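Side-chain contacts in apolipophorin-3b (Locusta migratoria, PDB 1AEP), which assists in loading diacylglycerol into the hemolymph lipoprotein lipophorin, covering the hydrophobic surface that expands as lipid is taken up for transport during flight: residues Ala8-Gln13 / Glu136-Thr141; His26-Leu31 / Asp96-Leu101; Ala47-Ile52 / Asp87-Leu92; Glu54-Leu59 / Arg79-Ser84; Lys60-Lys65 / Ala128-Ala133. All coordinates share one frame; numbering follows the deposited sequence.

Contact 1 of 5, residues Ala8-Gln13 / Glu136-Thr141; sequences AEAVQQ and EAAEKT
Ala138 meets Ala10 methyl to methyl, and this small pairing brings helix 131-154 against helix 7-25, the two helices running in the same direction. The backbones come close as a result: Ala10 CA and Ala138 CA are 6.2 Å apart. Following 136-141 along its sequence, Ala137 comes first and belongs to another face of the helix, where it packs on Val55 and Leu59. One residue on, Ala138 points toward the partner helix, and its CB lies 4.0 Å from Ala10 CB. The same methyl group is approached from one side by Val11, whose CG2 is at a looser 4.4 Å from Ala138 CB. Val11 holds CG1 anti to the backbone N (chi1 165°), which leaves the CG2 branch to face the alanine. Glu139 follows at the exposed border, with the end of its side chain leaning back toward 8-13. Lys140 turns to another flank and packs on Val55, its amine making a weak, long ion pair with Glu54. Thr141 then returns to the interior, where its hydroxyl is satisfied within its own helix: OG1 donates to Ala137 O at 2.7 Å. That carbonyl also accepts the backbone N-H of Thr141, the two donors arriving from opposite faces of its plane. The alanine pair thus sits within the five-helix bundle, whose first and last helices lie side by side here, with Trp112 of helix 94-121 touching both Val11 and Thr141, Val108 touching Thr141, and helix 36-63 against Ala137 and Thr141.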
# COMPACT_ATOMS: atom_id res chain seq x y z
N ALA A 8 -3.37 -1.26 -15.18
CA ALA A 8 -4.76 -1.35 -14.85
C ALA A 8 -5.04 -2.66 -14.15
O ALA A 8 -5.62 -2.71 -13.06
CB ALA A 8 -5.51 -1.31 -16.16
N GLU A 9 -4.58 -3.72 -14.79
CA GLU A 9 -4.78 -5.02 -14.21
C GLU A 9 -4.17 -5.11 -12.84
O GLU A 9 -4.86 -5.40 -11.85
CB GLU A 9 -4.24 -6.17 -15.03
CG GLU A 9 -5.23 -7.36 -14.93
CD GLU A 9 -4.56 -8.70 -14.79
OE1 GLU A 9 -3.28 -8.68 -15.11
OE2 GLU A 9 -5.15 -9.70 -14.43
N ALA A 10 -2.86 -4.90 -12.80
CA ALA A 10 -2.12 -4.95 -11.57
C ALA A 10 -2.85 -4.22 -10.45
O ALA A 10 -3.11 -4.76 -9.37
CB ALA A 10 -0.76 -4.33 -11.80
N VAL A 11 -3.23 -3.00 -10.78
CA VAL A 11 -3.91 -2.15 -9.85
C VAL A 11 -5.26 -2.69 -9.43
O VAL A 11 -5.71 -2.43 -8.32
CB VAL A 11 -3.83 -0.71 -10.27
CG1 VAL A 11 -4.85 0.08 -9.51
CG2 VAL A 11 -2.41 -0.19 -9.96
N GLN A 12 -5.89 -3.45 -10.31
CA GLN A 12 -7.19 -4.00 -10.02
C GLN A 12 -7.06 -5.16 -9.04
O GLN A 12 -7.86 -5.36 -8.12
CB GLN A 12 -7.85 -4.43 -11.32
CG GLN A 12 -9.03 -3.51 -11.70
CD GLN A 12 -10.29 -4.32 -11.81
OE1 GLN A 12 -11.29 -4.02 -11.13
NE2 GLN A 12 -10.23 -5.39 -12.64
N GLN A 13 -5.98 -5.89 -9.23
CA GLN A 13 -5.68 -7.00 -8.40
C GLN A 13 -5.26 -6.54 -7.00
O GLN A 13 -5.52 -7.18 -6.00
CB GLN A 13 -4.58 -7.73 -9.15
CG GLN A 13 -5.06 -8.90 -10.03
CD GLN A 13 -3.88 -9.71 -10.53
OE1 GLN A 13 -3.25 -10.47 -9.78
NE2 GLN A 13 -3.54 -9.55 -11.80
N GLU A 136 6.17 -3.27 -11.35
CA GLU A 136 6.80 -4.01 -10.32
C GLU A 136 6.35 -3.49 -8.95
O GLU A 136 5.97 -4.24 -8.04
CB GLU A 136 8.29 -4.24 -10.59
CG GLU A 136 9.32 -3.32 -9.93
CD GLU A 136 10.72 -3.55 -10.46
OE1 GLU A 136 11.00 -3.50 -11.66
OE2 GLU A 136 11.60 -3.81 -9.52
N ALA A 137 6.33 -2.18 -8.84
CA ALA A 137 5.91 -1.55 -7.60
C ALA A 137 4.49 -1.96 -7.19
O ALA A 137 4.19 -2.10 -6.00
CB ALA A 137 6.02 -0.05 -7.74
N ALA A 138 3.62 -2.12 -8.18
CA ALA A 138 2.26 -2.50 -7.90
C ALA A 138 2.22 -3.90 -7.34
O ALA A 138 1.42 -4.19 -6.48
CB ALA A 138 1.32 -2.33 -9.07
N GLU A 139 3.13 -4.74 -7.83
CA GLU A 139 3.20 -6.11 -7.40
C GLU A 139 3.68 -6.22 -5.97
O GLU A 139 3.15 -6.99 -5.17
CB GLU A 139 4.07 -6.92 -8.34
CG GLU A 139 3.20 -7.63 -9.38
CD GLU A 139 3.95 -7.96 -10.64
OE1 GLU A 139 5.15 -8.11 -10.65
OE2 GLU A 139 3.18 -8.04 -11.70
N LYS A 140 4.69 -5.40 -5.67
CA LYS A 140 5.28 -5.34 -4.34
C LYS A 140 4.26 -4.86 -3.32
O LYS A 140 4.30 -5.28 -2.18
CB LYS A 140 6.44 -4.39 -4.26
CG LYS A 140 7.72 -4.98 -4.80
CD LYS A 140 8.87 -4.60 -3.92
CE LYS A 140 10.18 -4.51 -4.68
NZ LYS A 140 11.35 -4.35 -3.79
N THR A 141 3.38 -3.97 -3.74
CA THR A 141 2.35 -3.45 -2.86
C THR A 141 1.28 -4.53 -2.60
O THR A 141 0.77 -4.70 -1.49
CB THR A 141 1.78 -2.13 -3.46
OG1 THR A 141 2.85 -1.26 -3.77
CG2 THR A 141 0.80 -1.47 -2.51

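Contact 2 of 5, residues His26-Leu31 / Asp96-Leu101; sequences HETLGL and DQLNSL
With chi1 at -73°, Leu29 sets its CG anti to its own carbonyl carbon and swings the isobutyl group round toward Leu98, although the bond leaving its backbone does not aim there. His26 starts out away from helix 94-121, yet its ring comes back to the leucine. Thr28 differs, since its chi1 of 44° places OG1 between the backbone N and the carbonyl carbon, within reach of the Leu25 carbonyl to which the hydroxyl is hydrogen-bonded. Leu98 receives all three residues on its two methyl branches. CD1 is shared, lying 3.8 Å from Leu29 CD1 and 3.5 Å from Thr28 OG1. CD2 takes the other neighbour, the imidazole, at 4.2 Å from His26 CD2, and the histidine and leucine side chains cross at about a right angle. In the bundle of five amphipathic helices that makes up apolipophorin III, this is a join between a connection and a helix: 26-31 is a 3-10 turn and loop leading from helix 7-25 to helix 36-63, and Leu98 projects from the early turns of helix 94-121. The leucine side chain runs past that of Thr28 in the opposite sense, which lays its methyl alongside the hydroxyl oxygen whose polar demand is met by Leu25. Thr28 and Leu98 are buried, and both also touch Leu41 of helix 36-63, so the inner part of the contact is three-sided. Leu29 and His26 close over its outer part from exposed positions.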
# COMPACT_ATOMS: atom_id res chain seq x y z
N HIS A 26 -10.70 -6.37 11.21
CA HIS A 26 -11.79 -6.43 12.21
C HIS A 26 -11.82 -7.72 13.02
O HIS A 26 -12.45 -7.81 14.08
CB HIS A 26 -13.23 -6.34 11.61
CG HIS A 26 -13.56 -5.07 10.96
ND1 HIS A 26 -14.25 -4.98 9.75
CD2 HIS A 26 -13.28 -3.82 11.38
CE1 HIS A 26 -14.36 -3.67 9.47
NE2 HIS A 26 -13.78 -2.95 10.43
N GLU A 27 -11.16 -8.74 12.53
CA GLU A 27 -11.19 -9.97 13.26
C GLU A 27 -10.07 -10.03 14.25
O GLU A 27 -9.88 -11.05 14.92
CB GLU A 27 -11.13 -11.17 12.32
CG GLU A 27 -12.52 -11.83 12.16
CD GLU A 27 -12.60 -12.72 10.96
OE1 GLU A 27 -12.24 -13.97 11.22
OE2 GLU A 27 -12.95 -12.31 9.85
N THR A 28 -9.30 -8.95 14.32
CA THR A 28 -8.19 -8.91 15.26
C THR A 28 -8.78 -8.73 16.65
O THR A 28 -8.14 -8.99 17.65
CB THR A 28 -7.13 -7.81 15.01
OG1 THR A 28 -7.72 -6.58 14.70
CG2 THR A 28 -6.10 -8.24 13.95
N LEU A 29 -10.03 -8.28 16.67
CA LEU A 29 -10.77 -8.02 17.89
C LEU A 29 -11.23 -9.28 18.63
O LEU A 29 -11.65 -9.22 19.79
CB LEU A 29 -11.99 -7.13 17.56
CG LEU A 29 -11.66 -5.67 17.26
CD1 LEU A 29 -11.65 -5.46 15.74
CD2 LEU A 29 -12.69 -4.78 17.91
N GLY A 30 -11.16 -10.41 17.93
CA GLY A 30 -11.56 -11.69 18.48
C GLY A 30 -10.42 -12.44 19.15
O GLY A 30 -10.58 -13.57 19.63
N LEU A 31 -9.27 -11.79 19.19
CA LEU A 31 -8.08 -12.34 19.82
C LEU A 31 -8.24 -12.39 21.32
O LEU A 31 -9.00 -11.62 21.90
CB LEU A 31 -6.82 -11.49 19.54
CG LEU A 31 -5.90 -12.11 18.49
CD1 LEU A 31 -6.75 -12.67 17.35
CD2 LEU A 31 -4.91 -11.06 17.99
N ASP A 96 -7.61 3.05 17.75
CA ASP A 96 -7.00 3.99 16.85
C ASP A 96 -6.07 3.31 15.89
O ASP A 96 -5.98 3.70 14.73
CB ASP A 96 -6.45 5.20 17.60
CG ASP A 96 -7.59 5.82 18.36
OD1 ASP A 96 -8.71 5.92 17.89
OD2 ASP A 96 -7.28 6.18 19.59
N GLN A 97 -5.42 2.26 16.39
CA GLN A 97 -4.51 1.44 15.62
C GLN A 97 -5.18 0.81 14.44
O GLN A 97 -4.64 0.71 13.33
CB GLN A 97 -4.03 0.33 16.55
CG GLN A 97 -2.78 -0.35 15.99
CD GLN A 97 -1.72 0.65 15.54
OE1 GLN A 97 -1.44 1.66 16.23
NE2 GLN A 97 -1.15 0.36 14.37
N LEU A 98 -6.38 0.35 14.71
CA LEU A 98 -7.18 -0.32 13.73
C LEU A 98 -7.66 0.65 12.69
O LEU A 98 -7.64 0.36 11.49
CB LEU A 98 -8.36 -0.99 14.39
CG LEU A 98 -8.46 -2.46 14.04
CD1 LEU A 98 -8.61 -3.21 15.33
CD2 LEU A 98 -9.69 -2.70 13.21
N ASN A 99 -8.12 1.80 13.17
CA ASN A 99 -8.61 2.84 12.30
C ASN A 99 -7.51 3.31 11.38
O ASN A 99 -7.68 3.39 10.17
CB ASN A 99 -9.19 4.05 13.07
CG ASN A 99 -10.35 3.69 13.98
OD1 ASN A 99 -10.56 4.33 15.01
ND2 ASN A 99 -11.04 2.64 13.62
N SER A 100 -6.37 3.59 12.00
CA SER A 100 -5.17 4.03 11.31
C SER A 100 -4.72 3.11 10.17
O SER A 100 -4.43 3.54 9.06
CB SER A 100 -4.06 4.25 12.34
OG SER A 100 -3.09 5.20 11.92
N LEU A 101 -4.65 1.82 10.48
CA LEU A 101 -4.25 0.87 9.47
C LEU A 101 -5.23 0.85 8.34
O LEU A 101 -4.85 0.98 7.18
CB LEU A 101 -4.16 -0.53 10.03
CG LEU A 101 -2.76 -1.07 9.83
CD1 LEU A 101 -2.72 -2.56 10.08
CD2 LEU A 101 -2.27 -0.77 8.42

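Contact 3 of 5, residues Ala47-Ile52 / Asp87-Leu92; sequences AFKTKI and DAATSL
Lys49 and the chain at Ala88 and Ala89 make the closer part of this contact, and Lys49 makes the whole contribution of 47-52. Its CG is anti to the backbone N (chi1 -176°), which sends the side chain outward toward the loop; bends at chi2 and chi3 then carry the amine to the peptide backbone. There NZ lies 4.0 Å from Ala89 N and 4.1 Å from Ala88 N, distances of packing, while its polar partner is the carbonyl of His86, just before the segment, to which it is hydrogen-bonded. Ala89 CB adds an apolar neighbour at 4.3 Å from Lys49 NZ. The alanines themselves are pressed against helices: Ala88 is buried on Ala104, and Ala89 rests on Thr42, Ala45 and Asn46. Joining helix 69-83 to helix 94-121 within the five-helix bundle, segment 87-92 is irregular chain passing alongside helix 36-63, and the long side chain of Lys49 reaches across to it. Behind Lys49 the same helix turns a wholly different face inward. One face of the Phe48 ring is covered by Ile52, one turn on, whose CG1 sits 3.9 Å above the plane of the Phe48 ring, toward its rim, and the ring also packs on Leu105, Ala144 and Leu148. On the solvent side the contact is loose. Asp87 starts its side chain away from the helix, and its OD1 stays 5.7 Å from Lys49 NZ, close enough that the opposite charges may attract weakly without pairing; Thr90, likewise exposed, makes no close approach with its side chain.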
# COMPACT_ATOMS: atom_id res chain seq x y z
N ALA A 47 5.36 -3.78 9.21
CA ALA A 47 5.89 -4.57 8.11
C ALA A 47 5.48 -3.98 6.76
O ALA A 47 6.27 -3.89 5.82
CB ALA A 47 5.36 -5.96 8.29
N PHE A 48 4.22 -3.56 6.69
CA PHE A 48 3.65 -2.97 5.52
C PHE A 48 4.32 -1.69 5.19
O PHE A 48 4.83 -1.44 4.08
CB PHE A 48 2.22 -2.64 5.95
CG PHE A 48 1.35 -2.28 4.80
CD1 PHE A 48 0.99 -3.24 3.85
CD2 PHE A 48 0.93 -0.97 4.61
CE1 PHE A 48 0.21 -2.91 2.74
CE2 PHE A 48 0.17 -0.62 3.50
CZ PHE A 48 -0.18 -1.59 2.55
N LYS A 49 4.28 -0.84 6.20
CA LYS A 49 4.85 0.48 6.06
C LYS A 49 6.23 0.35 5.44
O LYS A 49 6.64 1.10 4.57
CB LYS A 49 4.93 0.93 7.51
CG LYS A 49 5.40 2.33 7.84
CD LYS A 49 4.70 2.88 9.08
CE LYS A 49 5.56 2.99 10.36
NZ LYS A 49 5.08 4.02 11.30
N THR A 50 6.95 -0.65 5.94
CA THR A 50 8.33 -0.91 5.53
C THR A 50 8.45 -1.18 4.05
O THR A 50 9.35 -0.71 3.38
CB THR A 50 9.01 -2.00 6.39
OG1 THR A 50 9.39 -1.52 7.66
CG2 THR A 50 10.14 -2.75 5.72
N LYS A 51 7.54 -2.02 3.59
CA LYS A 51 7.50 -2.40 2.21
C LYS A 51 7.09 -1.23 1.30
O LYS A 51 7.75 -0.99 0.29
CB LYS A 51 6.59 -3.59 2.04
CG LYS A 51 7.25 -4.86 2.51
CD LYS A 51 8.31 -5.33 1.54
CE LYS A 51 9.06 -6.57 2.01
NZ LYS A 51 10.34 -6.81 1.32
N ILE A 52 6.01 -0.52 1.64
CA ILE A 52 5.53 0.63 0.87
C ILE A 52 6.57 1.72 0.73
O ILE A 52 6.72 2.41 -0.28
CB ILE A 52 4.29 1.23 1.52
CG1 ILE A 52 3.21 0.21 1.25
CG2 ILE A 52 3.94 2.57 0.89
CD1 ILE A 52 2.51 0.50 -0.07
N ASP A 87 2.62 7.45 9.45
CA ASP A 87 1.98 7.40 10.74
C ASP A 87 0.85 6.42 10.78
O ASP A 87 -0.30 6.80 10.80
CB ASP A 87 1.41 8.76 11.09
CG ASP A 87 2.49 9.72 11.44
OD1 ASP A 87 3.44 9.46 12.18
OD2 ASP A 87 2.33 10.90 10.85
N ALA A 88 1.18 5.15 10.82
CA ALA A 88 0.14 4.17 10.83
C ALA A 88 0.23 3.18 11.98
O ALA A 88 -0.73 2.46 12.27
CB ALA A 88 0.02 3.52 9.48
N ALA A 89 1.37 3.16 12.65
CA ALA A 89 1.52 2.24 13.75
C ALA A 89 1.82 3.02 15.00
O ALA A 89 2.52 2.58 15.90
CB ALA A 89 2.65 1.27 13.45
N THR A 90 1.29 4.25 15.01
CA THR A 90 1.49 5.17 16.10
C THR A 90 0.48 5.10 17.25
O THR A 90 0.88 5.17 18.40
CB THR A 90 1.53 6.50 15.36
OG1 THR A 90 0.38 6.58 14.52
CG2 THR A 90 2.79 6.59 14.47
N SER A 91 -0.80 5.01 16.91
CA SER A 91 -1.81 4.97 17.95
C SER A 91 -1.43 4.12 19.14
O SER A 91 -0.75 3.14 18.98
CB SER A 91 -3.27 5.04 17.59
OG SER A 91 -3.75 6.36 18.01
N LEU A 92 -1.82 4.56 20.32
CA LEU A 92 -1.51 3.90 21.59
C LEU A 92 -2.55 2.89 22.04
O LEU A 92 -2.38 2.24 23.06
CB LEU A 92 -1.17 4.85 22.76
CG LEU A 92 0.16 5.59 22.67
CD1 LEU A 92 1.16 4.79 21.85
CD2 LEU A 92 -0.06 6.98 22.06

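Contact 4 of 5, residues Glu54-Leu59 / Arg79-Ser84; sequences EVTTSL and RNLNNS
Thr56 and Asn82 mark the point where the two backbones come nearest, CA to CA at 6.4 Å, between short helical segments whose axes approach to 8.8 Å and run almost antiparallel at 166°. Thr56 is the central side chain. Its OG1 stands anti to the carbonyl carbon (chi1 -85°) and pushes toward helix 69-83, reaching 3.5 Å from Leu81 CB as the threonine and leucine side chains slide past each other in opposite directions. The hydroxyl also lies 3.7 Å from Asn82 N, but its bonding partner is the carbonyl of Ala78, one turn before Asn82 on helix 69-83. A side-chain hydroxyl thus ties helix 36-63 to the backbone of its neighbour inside the packed interface. These two helices follow one another in the sequence, forming an antiparallel helical hairpin of the five-helix bundle, and the buried threonine lies between its arms. Next to it the packing turns purely apolar: Val55 CG1 meets Leu81 CD1 at 4.2 Å. Both residues reach further helices, Val55 touching Thr141 of helix 131-154 and Leu81 touching Val108 of helix 94-121. On the outer flank Asn82 brings just its CB near, 4.1 Å from Thr56 OG1, while CG, anti to the backbone N, takes the amide away from Thr56.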
# COMPACT_ATOMS: atom_id res chain seq x y z
N GLU A 54 9.64 1.08 0.60
CA GLU A 54 10.65 0.54 -0.28
C GLU A 54 10.38 0.94 -1.71
O GLU A 54 11.28 1.37 -2.43
CB GLU A 54 10.64 -0.99 -0.25
CG GLU A 54 12.02 -1.65 -0.20
CD GLU A 54 11.97 -2.95 0.54
OE1 GLU A 54 11.68 -3.99 0.01
OE2 GLU A 54 12.23 -2.78 1.84
N VAL A 55 9.11 0.77 -2.09
CA VAL A 55 8.57 1.09 -3.39
C VAL A 55 8.78 2.55 -3.66
O VAL A 55 9.38 2.95 -4.67
CB VAL A 55 7.05 0.81 -3.29
CG1 VAL A 55 6.29 1.30 -4.47
CG2 VAL A 55 6.81 -0.66 -3.14
N THR A 56 8.30 3.37 -2.73
CA THR A 56 8.45 4.79 -2.83
C THR A 56 9.86 5.20 -3.21
O THR A 56 10.09 6.05 -4.05
CB THR A 56 8.12 5.35 -1.46
OG1 THR A 56 6.73 5.51 -1.36
CG2 THR A 56 8.82 6.66 -1.31
N THR A 57 10.84 4.55 -2.57
CA THR A 57 12.24 4.81 -2.82
C THR A 57 12.70 4.34 -4.18
O THR A 57 13.47 4.98 -4.88
CB THR A 57 13.09 4.24 -1.70
OG1 THR A 57 12.73 4.99 -0.57
CG2 THR A 57 14.55 4.46 -2.01
N SER A 58 12.20 3.22 -4.59
CA SER A 58 12.65 2.77 -5.87
C SER A 58 12.02 3.53 -7.03
O SER A 58 12.59 3.64 -8.11
CB SER A 58 12.42 1.28 -5.93
OG SER A 58 11.07 1.06 -6.16
N LEU A 59 10.85 4.09 -6.81
CA LEU A 59 10.17 4.86 -7.83
C LEU A 59 10.75 6.26 -7.88
O LEU A 59 10.79 6.90 -8.92
CB LEU A 59 8.73 5.04 -7.31
CG LEU A 59 7.55 4.42 -8.05
CD1 LEU A 59 7.99 3.31 -8.93
CD2 LEU A 59 6.59 3.94 -6.99
N ARG A 79 6.14 10.19 -3.15
CA ARG A 79 6.09 10.99 -1.94
C ARG A 79 4.78 10.79 -1.22
O ARG A 79 4.73 10.57 -0.02
CB ARG A 79 6.31 12.48 -2.17
CG ARG A 79 7.78 12.87 -2.17
CD ARG A 79 8.04 14.37 -2.29
NE ARG A 79 9.35 14.71 -2.87
CZ ARG A 79 10.56 14.42 -2.35
NH1 ARG A 79 10.70 13.78 -1.18
NH2 ARG A 79 11.66 14.80 -3.01
N ASN A 80 3.71 10.86 -1.99
CA ASN A 80 2.38 10.67 -1.46
C ASN A 80 2.15 9.31 -0.84
O ASN A 80 1.57 9.24 0.25
CB ASN A 80 1.37 10.91 -2.55
CG ASN A 80 1.13 12.36 -2.58
OD1 ASN A 80 0.28 12.87 -1.86
ND2 ASN A 80 2.00 13.09 -3.35
N LEU A 81 2.58 8.24 -1.53
CA LEU A 81 2.41 6.91 -1.00
C LEU A 81 3.01 6.88 0.38
O LEU A 81 2.43 6.36 1.32
CB LEU A 81 3.25 5.93 -1.78
CG LEU A 81 2.48 5.27 -2.86
CD1 LEU A 81 3.45 4.29 -3.49
CD2 LEU A 81 1.36 4.54 -2.20
N ASN A 82 4.18 7.51 0.49
CA ASN A 82 4.90 7.59 1.75
C ASN A 82 4.13 8.35 2.82
O ASN A 82 4.21 8.05 4.01
CB ASN A 82 6.19 8.32 1.56
CG ASN A 82 6.97 8.10 2.80
OD1 ASN A 82 7.15 6.94 3.21
ND2 ASN A 82 7.40 9.20 3.39
N ASN A 83 3.39 9.36 2.41
CA ASN A 83 2.66 10.14 3.37
C ASN A 83 1.45 9.44 3.94
O ASN A 83 1.03 9.68 5.07
CB ASN A 83 2.40 11.58 2.92
CG ASN A 83 3.72 12.30 2.69
OD1 ASN A 83 3.76 13.48 2.30
ND2 ASN A 83 4.84 11.58 2.91
N SER A 84 0.88 8.55 3.16
CA SER A 84 -0.28 7.88 3.69
C SER A 84 0.05 6.73 4.61
O SER A 84 -0.85 6.17 5.22
CB SER A 84 -1.38 7.59 2.69
OG SER A 84 -0.86 6.94 1.56

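Contact 5 of 5, residues Lys60-Lys65 / Ala128-Ala133; sequences KQEAEK and APVQSA
The carboxylate of Glu62 has the methyl of Ala133 over one side of its plane, with Ala133 CB 4.0 Å from Glu62 CD, while the Lys65 amine lies to the other side. The oxygens are engaged differently: OE2 is hydrogen-bonded to NE2 of His66, and OE1 makes a weak salt bridge to Lys65 NZ at 3.4 Å. What faces 128-133 is mainly the hydrocarbon part of the glutamate. Its CG, anti to the backbone N (chi1 -170°), comes 3.8 Å from Ala133 CB and 4.2 Å from Val130 CG1, and a bend at chi2 (62°) turns the acid group aside from the line of approach. Val130, at the N-cap position, is buried and also touches His66. The segments bring the end of helix 36-63 beside the start of helix 131-154, near one end of the bundle. Chemically, one side chain does two jobs: its methylenes pack against valine and alanine, and its carboxylate is bonded by a histidine and, weakly, approached by a lysine, which would probably offset the cost of holding an acid against apolar neighbours.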
# COMPACT_ATOMS: atom_id res chain seq x y z
N LYS A 60 11.21 6.74 -6.73
CA LYS A 60 11.81 8.04 -6.72
C LYS A 60 13.05 8.00 -7.65
O LYS A 60 13.36 8.93 -8.38
CB LYS A 60 12.23 8.38 -5.29
CG LYS A 60 11.32 9.39 -4.61
CD LYS A 60 11.28 9.24 -3.10
CE LYS A 60 10.71 10.48 -2.43
NZ LYS A 60 10.56 10.35 -0.98
N GLN A 61 13.73 6.86 -7.57
CA GLN A 61 14.96 6.61 -8.32
C GLN A 61 14.73 6.56 -9.81
O GLN A 61 15.51 7.05 -10.63
CB GLN A 61 15.42 5.21 -7.92
CG GLN A 61 16.88 4.99 -8.31
CD GLN A 61 17.11 3.59 -8.79
OE1 GLN A 61 17.84 3.41 -9.75
NE2 GLN A 61 16.47 2.63 -8.11
N GLU A 62 13.63 5.96 -10.13
CA GLU A 62 13.25 5.86 -11.50
C GLU A 62 13.00 7.24 -12.08
O GLU A 62 13.47 7.58 -13.16
CB GLU A 62 11.97 5.04 -11.53
CG GLU A 62 11.56 4.62 -12.95
CD GLU A 62 12.59 3.75 -13.59
OE1 GLU A 62 13.44 3.12 -12.95
OE2 GLU A 62 12.47 3.75 -14.89
N ALA A 63 12.26 8.03 -11.32
CA ALA A 63 11.90 9.36 -11.76
C ALA A 63 13.12 10.15 -12.16
O ALA A 63 13.08 10.99 -13.05
CB ALA A 63 11.15 10.05 -10.62
N GLU A 64 14.20 9.86 -11.47
CA GLU A 64 15.44 10.54 -11.70
C GLU A 64 15.97 10.30 -13.08
O GLU A 64 16.84 11.02 -13.55
CB GLU A 64 16.54 9.98 -10.78
CG GLU A 64 16.77 10.77 -9.52
CD GLU A 64 16.49 12.25 -9.62
OE1 GLU A 64 17.06 12.81 -10.65
OE2 GLU A 64 15.88 12.88 -8.76
N LYS A 65 15.49 9.24 -13.71
CA LYS A 65 15.99 8.90 -15.04
C LYS A 65 15.20 9.47 -16.19
O LYS A 65 15.67 9.43 -17.33
CB LYS A 65 15.94 7.45 -15.31
CG LYS A 65 16.17 6.63 -14.09
CD LYS A 65 16.38 5.19 -14.49
CE LYS A 65 16.99 4.33 -13.39
NZ LYS A 65 16.76 2.89 -13.63
N ALA A 128 4.56 5.35 -20.77
CA ALA A 128 5.16 4.13 -21.25
C ALA A 128 6.57 3.87 -20.73
O ALA A 128 6.97 2.74 -20.43
CB ALA A 128 5.26 4.23 -22.74
N PRO A 129 7.34 4.89 -20.72
CA PRO A 129 8.72 4.72 -20.35
C PRO A 129 9.01 4.24 -18.93
O PRO A 129 10.14 3.79 -18.66
CB PRO A 129 9.40 6.01 -20.72
CG PRO A 129 8.45 6.70 -21.71
CD PRO A 129 7.07 6.18 -21.41
N VAL A 130 8.03 4.34 -18.04
CA VAL A 130 8.25 3.94 -16.65
C VAL A 130 7.31 2.85 -16.21
O VAL A 130 7.21 2.56 -15.02
CB VAL A 130 8.10 5.11 -15.71
CG1 VAL A 130 9.11 6.16 -16.06
CG2 VAL A 130 6.70 5.69 -15.80
N GLN A 131 6.63 2.28 -17.20
CA GLN A 131 5.66 1.21 -17.04
C GLN A 131 6.19 -0.01 -16.26
O GLN A 131 5.55 -0.47 -15.33
CB GLN A 131 5.02 0.88 -18.42
CG GLN A 131 3.75 0.00 -18.40
CD GLN A 131 4.03 -1.47 -18.65
OE1 GLN A 131 3.09 -2.30 -18.69
NE2 GLN A 131 5.31 -1.84 -18.80
N SER A 132 7.37 -0.51 -16.61
CA SER A 132 7.91 -1.64 -15.89
C SER A 132 7.99 -1.38 -14.37
O SER A 132 7.49 -2.14 -13.55
CB SER A 132 9.25 -2.07 -16.45
OG SER A 132 9.01 -3.03 -17.47
N ALA A 133 8.60 -0.25 -14.03
CA ALA A 133 8.76 0.19 -12.67
C ALA A 133 7.44 0.30 -11.93
O ALA A 133 7.29 -0.20 -10.82
CB ALA A 133 9.44 1.52 -12.67

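How the contacts relate
Contacts 1 and 4 belong to the buried interior, whereas contacts 2, 3 and 5 are partly buried and involve helix ends or connecting chain. Helix 36-63 takes part in contacts 3, 4 and 5, and helix 131-154 in contacts 1 and 5. Contacts 1 and 4 also touch directly, and contacts 3 and 4 touch through Ile52. Contacts 2 and 5 lie at opposite ends, their centres about 36 Å apart. Chemistry follows place: methyl groups meet in the interior, contact 2 shares a bonded threonine hydroxyl with contact 4 but adds exposed residues round its leucine, and long charged side chains mix hydrocarbon and polar partners in contacts 3 and 5.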